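Local structure of pseudoazurin (Blue copper protein) (Sinorhizobium meliloti, 3TU6) at residues 16-21 with 40-45; 24-29 with 121-126; 56-61 with 74-79; 87-92 with 113-118. The protein binds one copper ion and, as is general for its family of small blue copper proteins, probably carries electrons in the periplasm. All coordinates share one frame; numbering follows the deposited sequence. Where two conformers were deposited one is given.

Interaction 1: residues 16-21 with 40-45; sequences RVMAFE and KGHNSA. With CU (copper (II) ion), chain B.
H42 meets M18 through the rim of its imidazole. The thioether sulfur SD of M18 sits in the ring plane 3.8 Å from CE1 of H42, a Met-aromatic contact at the edge, with the two side chains crossing at about a right angle. The methionine chain bends at chi2 and chi3 (-60° and 103°), bringing the sulfur to the imidazole and leaving its terminal methyl farther off. On the same ring ND1 of H42 binds the copper ion at 2.0 Å and NE2 is hydrogen-bonded to N10, so the two nitrogens together fix its rotation. C80, H83 and M88 complete the metal site, the type 1 centre of a cupredoxin. H42 is the ligand supplied by the loop between strands 32-36 and 45-46, and here that loop leans on the corner where the chain turns at M18 into strand 19-27.

N43 turns its side chain away, to A81 N through OD1 and to G60 O through ND2. It faces the strand with its carbonyl instead: N43 O lies in the plane of the F20 ring, at the C-H edge, 3.4 Å from CZ of F20. This oxygen is buried without a hydrogen-bond partner in the model, and the slightly positive ring edge may compensate in part.

S44 follows, with its CB 4.4 Å obliquely from CE1 of F20. F20 is held at its other end too: its carbonyl oxygen accepts R16 NH2 at 2.8 Å, the donor standing 40° out of the carbonyl plane.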
loop_
_atom_site.group_PDB
_atom_site.type_symbol
_atom_site.label_atom_id
_atom_site.label_comp_id
_atom_site.label_asym_id
_atom_site.label_seq_id
_atom_site.Cartn_x
_atom_site.Cartn_y
_atom_site.Cartn_z
ATOM N N ARG A 16 -2.621 -14.829 -3.953
ATOM C CA ARG A 16 -1.364 -14.228 -3.503
ATOM C C ARG A 16 -0.977 -14.728 -2.114
ATOM O O ARG A 16 -1.824 -14.824 -1.227
ATOM C CB ARG A 16 -1.472 -12.703 -3.471
ATOM C CG ARG A 16 -1.598 -12.039 -4.833
ATOM C CD ARG A 16 -1.748 -10.533 -4.679
ATOM N NE ARG A 16 -2.996 -10.180 -3.999
ATOM C CZ ARG A 16 -3.217 -9.046 -3.335
ATOM N NH1 ARG A 16 -2.274 -8.113 -3.228
ATOM N NH2 ARG A 16 -4.399 -8.846 -2.760
ATOM N N VAL A 17 0.306 -15.042 -1.939
ATOM C CA VAL A 17 0.851 -15.452 -0.645
ATOM C C VAL A 17 1.563 -14.262 -0.011
ATOM O O VAL A 17 2.476 -13.697 -0.612
ATOM C CB VAL A 17 1.843 -16.622 -0.798
ATOM C CG1 VAL A 17 2.407 -17.027 0.559
ATOM C CG2 VAL A 17 1.165 -17.806 -1.476
ATOM N N MET A 18 1.148 -13.903 1.206
ATOM C CA MET A 18 1.574 -12.664 1.872
ATOM C C MET A 18 1.080 -11.461 1.065
ATOM O O MET A 18 1.783 -10.956 0.180
ATOM C CB MET A 18 3.100 -12.609 2.061
ATOM C CG MET A 18 3.738 -13.866 2.650
ATOM S SD MET A 18 3.123 -14.310 4.285
ATOM C CE MET A 18 2.020 -15.659 3.878
ATOM N N ALA A 19 -0.131 -11.001 1.371
ATOM C CA ALA A 19 -0.786 -9.993 0.541
ATOM C C ALA A 19 -1.667 -9.029 1.328
ATOM O O ALA A 19 -2.319 -9.418 2.298
ATOM C CB ALA A 19 -1.612 -10.679 -0.541
ATOM N N PHE A 20 -1.674 -7.770 0.897
ATOM C CA PHE A 20 -2.658 -6.798 1.356
ATOM C C PHE A 20 -3.887 -6.899 0.454
ATOM O O PHE A 20 -3.751 -6.922 -0.773
ATOM C CB PHE A 20 -2.095 -5.379 1.302
ATOM C CG PHE A 20 -0.957 -5.134 2.254
ATOM C CD1 PHE A 20 -1.196 -4.937 3.609
ATOM C CD2 PHE A 20 0.352 -5.078 1.793
ATOM C CE1 PHE A 20 -0.143 -4.699 4.489
ATOM C CE2 PHE A 20 1.406 -4.841 2.667
ATOM C CZ PHE A 20 1.159 -4.654 4.015
ATOM N N GLU A 21 -5.069 -6.970 1.065
ATOM C CA GLU A 21 -6.328 -7.065 0.325
ATOM C C GLU A 21 -7.293 -5.968 0.774
ATOM O O GLU A 21 -7.707 -5.941 1.937
ATOM C CB GLU A 21 -6.967 -8.440 0.526
ATOM C CG GLU A 21 -8.216 -8.667 -0.319
ATOM C CD GLU A 21 -8.722 -10.093 -0.248
ATOM O OE1 GLU A 21 -7.920 -10.998 0.063
ATOM O OE2 GLU A 21 -9.924 -10.309 -0.508
ATOM N N LYS A 40 -1.831 -12.938 11.579
ATOM C CA LYS A 40 -0.771 -12.327 12.383
ATOM C C LYS A 40 0.583 -12.376 11.680
ATOM O O LYS A 40 0.786 -13.154 10.745
ATOM C CB LYS A 40 -0.669 -13.015 13.747
ATOM C CG LYS A 40 -1.971 -13.046 14.542
ATOM C CD LYS A 40 -2.480 -11.648 14.872
ATOM C CE LYS A 40 -3.688 -11.706 15.795
ATOM N NZ LYS A 40 -4.196 -10.351 16.148
ATOM N N GLY A 41 1.503 -11.532 12.142
ATOM C CA GLY A 41 2.869 -11.490 11.626
ATOM C C GLY A 41 3.127 -10.434 10.564
ATOM O O GLY A 41 4.219 -10.388 9.997
ATOM N N HIS A 42 2.137 -9.582 10.294
ATOM C CA HIS A 42 2.276 -8.525 9.287
ATOM C C HIS A 42 2.291 -7.138 9.916
ATOM O O HIS A 42 1.841 -6.945 11.046
ATOM C CB HIS A 42 1.133 -8.588 8.270
ATOM C CG HIS A 42 0.934 -9.939 7.660
ATOM N ND1 HIS A 42 1.768 -10.448 6.688
ATOM C CD2 HIS A 42 -0.010 -10.884 7.878
ATOM C CE1 HIS A 42 1.349 -11.651 6.339
ATOM N NE2 HIS A 42 0.271 -11.939 7.046
ATOM N N ASN A 43 2.816 -6.178 9.162
ATOM C CA ASN A 43 2.727 -4.768 9.515
ATOM C C ASN A 43 2.480 -3.934 8.262
ATOM O O ASN A 43 2.484 -4.464 7.150
ATOM C CB ASN A 43 3.999 -4.300 10.237
ATOM C CG ASN A 43 5.138 -3.962 9.283
ATOM O OD1 ASN A 43 5.494 -4.750 8.404
ATOM N ND2 ASN A 43 5.723 -2.785 9.465
ATOM N N SER A 44 2.261 -2.637 8.452
ATOM C CA SER A 44 2.141 -1.698 7.342
ATOM C C SER A 44 3.025 -0.485 7.601
ATOM O O SER A 44 2.893 0.174 8.634
ATOM C CB SER A 44 0.689 -1.255 7.165
ATOM O OG SER A 44 0.568 -0.358 6.074
ATOM N N ALA A 45 3.927 -0.205 6.662
ATOM C CA ALA A 45 4.818 0.949 6.750
ATOM C C ALA A 45 5.007 1.566 5.367
ATOM O O ALA A 45 5.135 0.849 4.377
ATOM C CB ALA A 45 6.163 0.535 7.332
HETATM CU CU CU B . 3.356 -9.567 5.839
#

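Interaction 2: residues 24-29 with 121-126; sequences VIRAQP and AEIESG
V24 and I123 join the C-terminal helix to the outside of the cupredoxin barrel, where strand 24-27 packs against helix 121-125. The two axes approach to 10.1 Å and make an angle of 40°, too far apart for any direct backbone bond, so side chains and a water span the gap.

Apolar contact comes from two branches: CG1 of V24 touches CG1 of I123 at 3.9 Å, and V93 of the neighbouring strand also packs on that isoleucine. Beside it, the bent side chain of R26 brings one face of its guanidinium over the methyl CG2 of I123, with NH2 of R26 4.3 Å from that carbon, at the solvent-facing border of the contact.

The polar part belongs to E122. With CG anti to the backbone N (chi1 -169°) and the chain extended beyond it, the carboxylate meets the valine from the opposite direction, OE1 of E122 lying 3.5 Å from CB of V24. With E122 replaced by an alanine, the bridging water is likely to lose its acceptor and one side of the valine its cover. No direct hydrogen bond joins the segments; a water does, accepting from V24 N at 3.0 Å and donating to E122 OE1 at 2.8 Å.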
loop_
_atom_site.group_PDB
_atom_site.type_symbol
_atom_site.label_atom_id
_atom_site.label_comp_id
_atom_site.label_asym_id
_atom_site.label_seq_id
_atom_site.Cartn_x
_atom_site.Cartn_y
_atom_site.Cartn_z
ATOM N N VAL A 24 -4.909 -2.257 -3.990
ATOM C CA VAL A 24 -5.011 -0.862 -4.416
ATOM C C VAL A 24 -6.303 -0.227 -3.900
ATOM O O VAL A 24 -7.390 -0.540 -4.390
ATOM C CB VAL A 24 -4.974 -0.748 -5.957
ATOM C CG1 VAL A 24 -5.095 0.706 -6.394
ATOM C CG2 VAL A 24 -3.697 -1.365 -6.501
ATOM N N ILE A 25 -6.173 0.652 -2.907
ATOM C CA ILE A 25 -7.292 1.449 -2.399
ATOM C C ILE A 25 -7.400 2.742 -3.205
ATOM O O ILE A 25 -6.396 3.420 -3.425
ATOM C CB ILE A 25 -7.102 1.819 -0.907
ATOM C CG1 ILE A 25 -7.283 0.590 -0.013
ATOM C CG2 ILE A 25 -8.080 2.912 -0.487
ATOM C CD1 ILE A 25 -8.718 0.116 0.105
ATOM N N ARG A 26 -8.615 3.074 -3.644
ATOM C CA ARG A 26 -8.873 4.335 -4.338
ATOM C C ARG A 26 -9.659 5.267 -3.422
ATOM O O ARG A 26 -10.867 5.105 -3.243
ATOM C CB ARG A 26 -9.630 4.096 -5.649
ATOM C CG ARG A 26 -8.941 3.137 -6.618
ATOM C CD ARG A 26 -7.529 3.585 -6.991
ATOM N NE ARG A 26 -7.508 4.886 -7.663
ATOM C CZ ARG A 26 -7.437 5.073 -8.984
ATOM N NH1 ARG A 26 -7.422 6.309 -9.469
ATOM N NH2 ARG A 26 -7.379 4.046 -9.828
ATOM N N ALA A 27 -8.957 6.237 -2.842
ATOM C CA ALA A 27 -9.540 7.158 -1.872
ATOM C C ALA A 27 -9.500 8.593 -2.382
ATOM O O ALA A 27 -8.911 8.880 -3.424
ATOM C CB ALA A 27 -8.798 7.055 -0.551
ATOM N N GLN A 28 -10.144 9.483 -1.633
ATOM C CA GLN A 28 -10.102 10.916 -1.898
ATOM C C GLN A 28 -9.337 11.608 -0.773
ATOM O O GLN A 28 -9.217 11.051 0.322
ATOM C CB GLN A 28 -11.520 11.483 -1.991
ATOM C CG GLN A 28 -12.349 10.903 -3.130
ATOM C CD GLN A 28 -11.738 11.166 -4.494
ATOM O OE1 GLN A 28 -11.264 12.268 -4.774
ATOM N NE2 GLN A 28 -11.748 10.154 -5.351
ATOM N N PRO A 29 -8.808 12.817 -1.038
ATOM C CA PRO A 29 -8.112 13.591 -0.009
ATOM C C PRO A 29 -8.929 13.746 1.279
ATOM O O PRO A 29 -10.079 14.184 1.233
ATOM C CB PRO A 29 -7.901 14.947 -0.683
ATOM C CG PRO A 29 -7.797 14.627 -2.125
ATOM C CD PRO A 29 -8.730 13.475 -2.357
ATOM N N ALA A 121 -0.034 -1.314 -13.253
ATOM C CA ALA A 121 -0.923 -1.674 -14.362
ATOM C C ALA A 121 -2.391 -1.558 -13.943
ATOM O O ALA A 121 -3.237 -1.131 -14.734
ATOM C CB ALA A 121 -0.623 -3.084 -14.855
ATOM N N GLU A 122 -2.681 -1.929 -12.698
ATOM C CA GLU A 122 -4.037 -1.861 -12.152
ATOM C C GLU A 122 -4.523 -0.414 -12.045
ATOM O O GLU A 122 -5.670 -0.115 -12.374
ATOM C CB GLU A 122 -4.094 -2.545 -10.779
ATOM C CG GLU A 122 -5.506 -2.766 -10.235
ATOM C CD GLU A 122 -5.529 -3.517 -8.908
ATOM O OE1 GLU A 122 -6.397 -3.203 -8.065
ATOM O OE2 GLU A 122 -4.688 -4.420 -8.701
ATOM N N ILE A 123 -3.644 0.476 -11.591
ATOM C CA ILE A 123 -3.971 1.897 -11.449
ATOM C C ILE A 123 -4.137 2.576 -12.810
ATOM O O ILE A 123 -5.092 3.322 -13.026
ATOM C CB ILE A 123 -2.885 2.652 -10.647
ATOM C CG1 ILE A 123 -2.853 2.170 -9.195
ATOM C CG2 ILE A 123 -3.141 4.153 -10.671
ATOM C CD1 ILE A 123 -1.634 2.639 -8.429
ATOM N N GLU A 124 -3.204 2.311 -13.720
ATOM C CA GLU A 124 -3.189 2.978 -15.021
ATOM C C GLU A 124 -4.282 2.469 -15.959
ATOM O O GLU A 124 -5.068 3.261 -16.484
ATOM C CB GLU A 124 -1.819 2.817 -15.687
ATOM C CG GLU A 124 -0.699 3.573 -14.988
ATOM C CD GLU A 124 0.669 3.242 -15.554
ATOM O OE1 GLU A 124 0.880 3.455 -16.767
ATOM O OE2 GLU A 124 1.534 2.772 -14.785
ATOM N N SER A 125 -4.331 1.154 -16.161
ATOM C CA SER A 125 -5.198 0.554 -17.184
ATOM C C SER A 125 -6.336 -0.316 -16.636
ATOM O O SER A 125 -7.179 -0.777 -17.407
ATOM C CB SER A 125 -4.351 -0.273 -18.158
ATOM O OG SER A 125 -3.731 -1.365 -17.503
ATOM N N GLY A 126 -6.363 -0.545 -15.324
ATOM C CA GLY A 126 -7.389 -1.388 -14.704
ATOM C C GLY A 126 -6.893 -2.791 -14.396
ATOM O O GLY A 126 -7.160 -3.324 -13.317
HETATM O O HOH W 1 -6.770 -4.043 -5.443
#

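Interaction 3: residues 56-61 with 74-79; sequences ETWKGK and GVYMYQ
W58 and Y78 mark the closest backbone approach, with CA atoms 9.0 Å apart and no hydrogen bond between the segments. The irregular run 56-61 and strand 74-79 head in roughly the same direction. Each is bonded through its backbone to the chain around strand 45-46, W58 to L46 and M77 to M47, so direct contact between the two rests almost wholly on aromatic side chains.

The indole of W58 does the reaching. Its CG lies between the backbone N and the carbonyl carbon (chi1 73°), a crowded position that lays the ring along the strand and brings the benzo edge against it. At one corner CZ2 of W58 presses on CB of Y78 at 3.5 Å, coming obliquely to the tyrosine ring. Two atoms farther round the same edge, past CH2, CZ3 of W58 lies 3.9 Å from CD2 of Y76, which sits in the indole plane, while the Y76 ring itself is met obliquely.

All three rings are buried in the hydrophobic core of the cupredoxin beta-sandwich. V68 and L46 also pack on the tryptophan, and Y78 carries its ring onward to make edge-to-face contacts with F20 and F35.

Two polar atoms of the cluster are bonded outward: W58 NE1 to S44 OG, and Y76 OH to K72 O. A leucine in place of W58 would probably leave that serine hydroxyl without its indole mate and open a gap beside CB of Y78. Two residues earlier, the carbonyl oxygen of E56 approaches the edge of the Y76 ring, 4.5 Å from CE2 of Y76.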
loop_
_atom_site.group_PDB
_atom_site.type_symbol
_atom_site.label_atom_id
_atom_site.label_comp_id
_atom_site.label_asym_id
_atom_site.label_seq_id
_atom_site.Cartn_x
_atom_site.Cartn_y
_atom_site.Cartn_z
ATOM N N GLU A 56 2.343 12.980 5.258
ATOM C CA GLU A 56 2.642 12.323 6.528
ATOM C C GLU A 56 2.932 10.846 6.288
ATOM O O GLU A 56 2.199 10.175 5.560
ATOM C CB GLU A 56 1.475 12.469 7.508
ATOM C CG GLU A 56 1.257 13.888 8.010
ATOM C CD GLU A 56 0.275 13.961 9.167
ATOM O OE1 GLU A 56 0.373 14.913 9.970
ATOM O OE2 GLU A 56 -0.594 13.069 9.278
ATOM N N THR A 57 4.005 10.351 6.898
ATOM C CA THR A 57 4.414 8.956 6.751
ATOM C C THR A 57 3.884 8.122 7.910
ATOM O O THR A 57 3.351 8.663 8.882
ATOM C CB THR A 57 5.949 8.820 6.715
ATOM O OG1 THR A 57 6.492 9.120 8.006
ATOM C CG2 THR A 57 6.551 9.764 5.679
ATOM N N TRP A 58 4.028 6.805 7.800
ATOM C CA TRP A 58 3.661 5.903 8.885
ATOM C C TRP A 58 4.546 4.659 8.914
ATOM O O TRP A 58 5.086 4.236 7.888
ATOM C CB TRP A 58 2.180 5.511 8.797
ATOM C CG TRP A 58 1.840 4.549 7.696
ATOM C CD1 TRP A 58 1.834 3.186 7.773
ATOM C CD2 TRP A 58 1.431 4.877 6.363
ATOM N NE1 TRP A 58 1.457 2.644 6.567
ATOM C CE2 TRP A 58 1.204 3.661 5.685
ATOM C CE3 TRP A 58 1.240 6.082 5.674
ATOM C CZ2 TRP A 58 0.796 3.612 4.348
ATOM C CZ3 TRP A 58 0.833 6.033 4.346
ATOM C CH2 TRP A 58 0.616 4.806 3.699
ATOM N N LYS A 59 4.685 4.089 10.106
ATOM C CA LYS A 59 5.484 2.891 10.315
ATOM C C LYS A 59 4.833 2.054 11.414
ATOM O O LYS A 59 5.181 2.165 12.589
ATOM C CB LYS A 59 6.922 3.274 10.683
ATOM C CG LYS A 59 7.886 2.096 10.784
ATOM C CD LYS A 59 9.297 2.545 11.153
ATOM C CE LYS A 59 10.012 3.207 9.983
ATOM N NZ LYS A 59 11.394 3.634 10.343
ATOM N N GLY A 60 3.872 1.226 11.016
ATOM C CA GLY A 60 3.121 0.407 11.958
ATOM C C GLY A 60 3.945 -0.730 12.531
ATOM O O GLY A 60 4.825 -1.268 11.861
ATOM N N LYS A 61 3.658 -1.090 13.779
ATOM C CA LYS A 61 4.298 -2.240 14.416
ATOM C C LYS A 61 3.639 -3.527 13.924
ATOM O O LYS A 61 2.590 -3.487 13.276
ATOM C CB LYS A 61 4.189 -2.144 15.942
ATOM C CG LYS A 61 4.829 -0.896 16.552
ATOM C CD LYS A 61 6.347 -0.913 16.428
ATOM C CE LYS A 61 6.977 0.293 17.113
ATOM N NZ LYS A 61 6.599 1.577 16.462
ATOM N N GLY A 74 -2.171 11.841 -4.282
ATOM C CA GLY A 74 -1.064 11.116 -4.902
ATOM C C GLY A 74 -1.105 9.631 -4.599
ATOM O O GLY A 74 -2.058 9.135 -3.993
ATOM N N VAL A 75 -0.065 8.925 -5.029
ATOM C CA VAL A 75 0.067 7.495 -4.784
ATOM C C VAL A 75 0.956 7.252 -3.568
ATOM O O VAL A 75 2.054 7.805 -3.471
ATOM C CB VAL A 75 0.677 6.768 -5.998
ATOM C CG1 VAL A 75 0.734 5.266 -5.747
ATOM C CG2 VAL A 75 -0.122 7.074 -7.255
ATOM N N TYR A 76 0.465 6.427 -2.646
ATOM C CA TYR A 76 1.207 6.036 -1.456
ATOM C C TYR A 76 1.595 4.564 -1.584
ATOM O O TYR A 76 0.725 3.694 -1.597
ATOM C CB TYR A 76 0.347 6.233 -0.205
ATOM C CG TYR A 76 0.030 7.677 0.128
ATOM C CD1 TYR A 76 -0.866 8.415 -0.645
ATOM C CD2 TYR A 76 0.611 8.300 1.230
ATOM C CE1 TYR A 76 -1.162 9.738 -0.336
ATOM C CE2 TYR A 76 0.321 9.620 1.544
ATOM C CZ TYR A 76 -0.566 10.333 0.761
ATOM O OH TYR A 76 -0.849 11.641 1.077
ATOM N N MET A 77 2.896 4.292 -1.691
ATOM C CA MET A 77 3.403 2.922 -1.764
ATOM C C MET A 77 3.894 2.479 -0.389
ATOM O O MET A 77 4.795 3.097 0.182
ATOM C CB MET A 77 4.548 2.819 -2.773
ATOM C CG MET A 77 4.177 3.235 -4.193
ATOM S SD MET A 77 2.889 2.228 -4.952
ATOM C CE MET A 77 3.703 0.632 -5.054
ATOM N N TYR A 78 3.295 1.410 0.132
ATOM C CA TYR A 78 3.619 0.897 1.464
ATOM C C TYR A 78 3.947 -0.594 1.401
ATOM O O TYR A 78 3.670 -1.258 0.399
ATOM C CB TYR A 78 2.462 1.163 2.431
ATOM C CG TYR A 78 1.196 0.390 2.129
ATOM C CD1 TYR A 78 0.996 -0.881 2.657
ATOM C CD2 TYR A 78 0.199 0.930 1.321
ATOM C CE1 TYR A 78 -0.153 -1.599 2.383
ATOM C CE2 TYR A 78 -0.965 0.220 1.047
ATOM C CZ TYR A 78 -1.134 -1.043 1.582
ATOM O OH TYR A 78 -2.279 -1.759 1.323
ATOM N N GLN A 79 4.529 -1.115 2.478
ATOM C CA GLN A 79 5.025 -2.490 2.496
ATOM C C GLN A 79 4.823 -3.180 3.838
ATOM O O GLN A 79 4.557 -2.531 4.851
ATOM C CB GLN A 79 6.520 -2.502 2.160
ATOM C CG GLN A 79 7.403 -1.821 3.208
ATOM C CD GLN A 79 8.882 -1.911 2.884
ATOM O OE1 GLN A 79 9.295 -1.717 1.740
ATOM N NE2 GLN A 79 9.691 -2.203 3.896
#

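Interaction 4: residues 87-92 with 113-118; sequences GMIGAI and KAAAEK. With CU (copper (II) ion), chain B.
G87 and A115 bring loop and helix together with their CA atoms only 5.6 Å apart, just before the chain enters strand 89-94. So close an approach depends on small residues. The helix offers a methyl, and CB of A115 rests 3.4 Å from the carbonyl oxygen of G87. The glycine has a positive phi of 105°, at which a side chain would collide with the preceding carbonyl. Its oxygen is already engaged, since I89 N donates to G87 O at 2.9 Å and closes an inverse gamma turn centred on M88.

I89 supplies the larger apolar surface. CG1 stands between the backbone N and the carbonyl carbon (chi1 58°), and from there the branch extends across two successive helix residues. CG1 of I89 touches CB of A115 at 3.8 Å; its terminal methyl CD1 goes on to A116, 3.8 Å from CB of A116 and 3.6 Å from the backbone N of A116. S112 and I119 of the same helix also pack on this isoleucine, so its side chain is held along about two turns.

M88, between these two contact residues, turns the other way. Its extended chain, with CG anti to the backbone N, carries SD of M88 to the copper ion at 2.5 Å, where H42, C80 and H83 are the other ligands. One cysteine, two histidines and an axial methionine make the type 1 site of cupredoxins; the C-terminal helices packed against the barrel are the pseudoazurin addition to that fold.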
loop_
_atom_site.group_PDB
_atom_site.type_symbol
_atom_site.label_atom_id
_atom_site.label_comp_id
_atom_site.label_asym_id
_atom_site.label_seq_id
_atom_site.Cartn_x
_atom_site.Cartn_y
_atom_site.Cartn_z
ATOM N N GLY A 87 6.942 -10.072 -1.833
ATOM C CA GLY A 87 6.029 -9.314 -2.689
ATOM C C GLY A 87 4.864 -8.647 -1.977
ATOM O O GLY A 87 3.940 -8.162 -2.633
ATOM N N MET A 88 4.901 -8.602 -0.646
ATOM C CA MET A 88 3.798 -8.031 0.125
ATOM C C MET A 88 3.885 -6.505 0.188
ATOM O O MET A 88 4.342 -5.928 1.180
ATOM C CB MET A 88 3.743 -8.631 1.536
ATOM C CG MET A 88 2.495 -8.228 2.311
ATOM S SD MET A 88 2.094 -9.310 3.696
ATOM C CE MET A 88 0.585 -8.538 4.273
ATOM N N ILE A 89 3.456 -5.860 -0.895
ATOM C CA ILE A 89 3.299 -4.408 -0.928
ATOM C C ILE A 89 1.877 -4.054 -1.357
ATOM O O ILE A 89 1.163 -4.881 -1.930
ATOM C CB ILE A 89 4.320 -3.726 -1.871
ATOM C CG1 ILE A 89 4.197 -4.256 -3.304
ATOM C CG2 ILE A 89 5.738 -3.935 -1.360
ATOM C CD1 ILE A 89 4.962 -3.424 -4.321
ATOM N N GLY A 90 1.478 -2.821 -1.066
ATOM C CA GLY A 90 0.176 -2.308 -1.477
ATOM C C GLY A 90 0.253 -0.841 -1.839
ATOM O O GLY A 90 1.279 -0.191 -1.621
ATOM N N ALA A 91 -0.838 -0.321 -2.388
ATOM C CA ALA A 91 -0.907 1.075 -2.797
ATOM C C ALA A 91 -2.187 1.734 -2.300
ATOM O O ALA A 91 -3.233 1.088 -2.203
ATOM C CB ALA A 91 -0.819 1.180 -4.310
ATOM N N ILE A 92 -2.085 3.018 -1.970
ATOM C CA ILE A 92 -3.251 3.850 -1.705
ATOM C C ILE A 92 -3.176 5.044 -2.643
ATOM O O ILE A 92 -2.244 5.843 -2.559
ATOM C CB ILE A 92 -3.300 4.358 -0.248
ATOM C CG1 ILE A 92 -3.195 3.193 0.738
ATOM C CG2 ILE A 92 -4.584 5.142 -0.008
ATOM C CD1 ILE A 92 -3.231 3.623 2.191
ATOM N N LYS A 113 9.002 -6.048 -6.815
ATOM C CA LYS A 113 9.140 -5.411 -8.126
ATOM C C LYS A 113 8.034 -5.873 -9.077
ATOM O O LYS A 113 7.405 -5.053 -9.747
ATOM C CB LYS A 113 10.520 -5.700 -8.730
ATOM C CG LYS A 113 10.798 -5.015 -10.073
ATOM C CD LYS A 113 10.644 -3.498 -9.992
ATOM C CE LYS A 113 11.073 -2.820 -11.281
ATOM N NZ LYS A 113 10.825 -1.351 -11.237
ATOM N N ALA A 114 7.803 -7.183 -9.130
ATOM C CA ALA A 114 6.712 -7.748 -9.927
ATOM C C ALA A 114 5.347 -7.357 -9.353
ATOM O O ALA A 114 4.396 -7.121 -10.100
ATOM C CB ALA A 114 6.840 -9.263 -10.008
ATOM N N ALA A 115 5.261 -7.292 -8.026
ATOM C CA ALA A 115 4.044 -6.849 -7.346
ATOM C C ALA A 115 3.727 -5.388 -7.665
ATOM O O ALA A 115 2.568 -5.033 -7.871
ATOM C CB ALA A 115 4.179 -7.042 -5.843
ATOM N N ALA A 116 4.762 -4.551 -7.703
ATOM C CA ALA A 116 4.602 -3.137 -8.042
ATOM C C ALA A 116 4.124 -2.967 -9.486
ATOM O O ALA A 116 3.228 -2.167 -9.755
ATOM C CB ALA A 116 5.906 -2.384 -7.821
ATOM N N GLU A 117 4.717 -3.729 -10.403
ATOM C CA GLU A 117 4.307 -3.717 -11.811
ATOM C C GLU A 117 2.829 -4.078 -11.990
ATOM O O GLU A 117 2.147 -3.498 -12.837
ATOM C CB GLU A 117 5.184 -4.665 -12.636
ATOM C CG GLU A 117 6.591 -4.127 -12.899
ATOM C CD GLU A 117 7.503 -5.134 -13.584
ATOM O OE1 GLU A 117 7.007 -6.181 -14.057
ATOM O OE2 GLU A 117 8.723 -4.876 -13.653
ATOM N N LYS A 118 2.343 -5.029 -11.193
ATOM C CA LYS A 118 0.926 -5.394 -11.195
ATOM C C LYS A 118 0.064 -4.256 -10.643
ATOM O O LYS A 118 -1.017 -3.980 -11.167
ATOM C CB LYS A 118 0.695 -6.663 -10.371
HETATM CU CU CU B . 3.356 -9.567 5.839
#

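How the interactions relate
From the N terminus, interaction 1 closes first, joining the start of strand 19-27 to the copper-histidine loop. Before it closes, interaction 2 opens farther along the same strand; the two cross, and interaction 2 ends only at the C-terminal helix. Its long loop encloses interaction 3, which sets residues 56-61 against strand 74-79, and then interaction 4, which packs the methionine-ligand loop and strand 89-94 on the same helix. Interactions 1, 3 and 4 follow one another in series. Interactions 1 and 4 share the copper ion, backbone pairing of strands 74-79 and 89-94 joins 3 to 4, and I25 N with A91 O probably links 2 to 4.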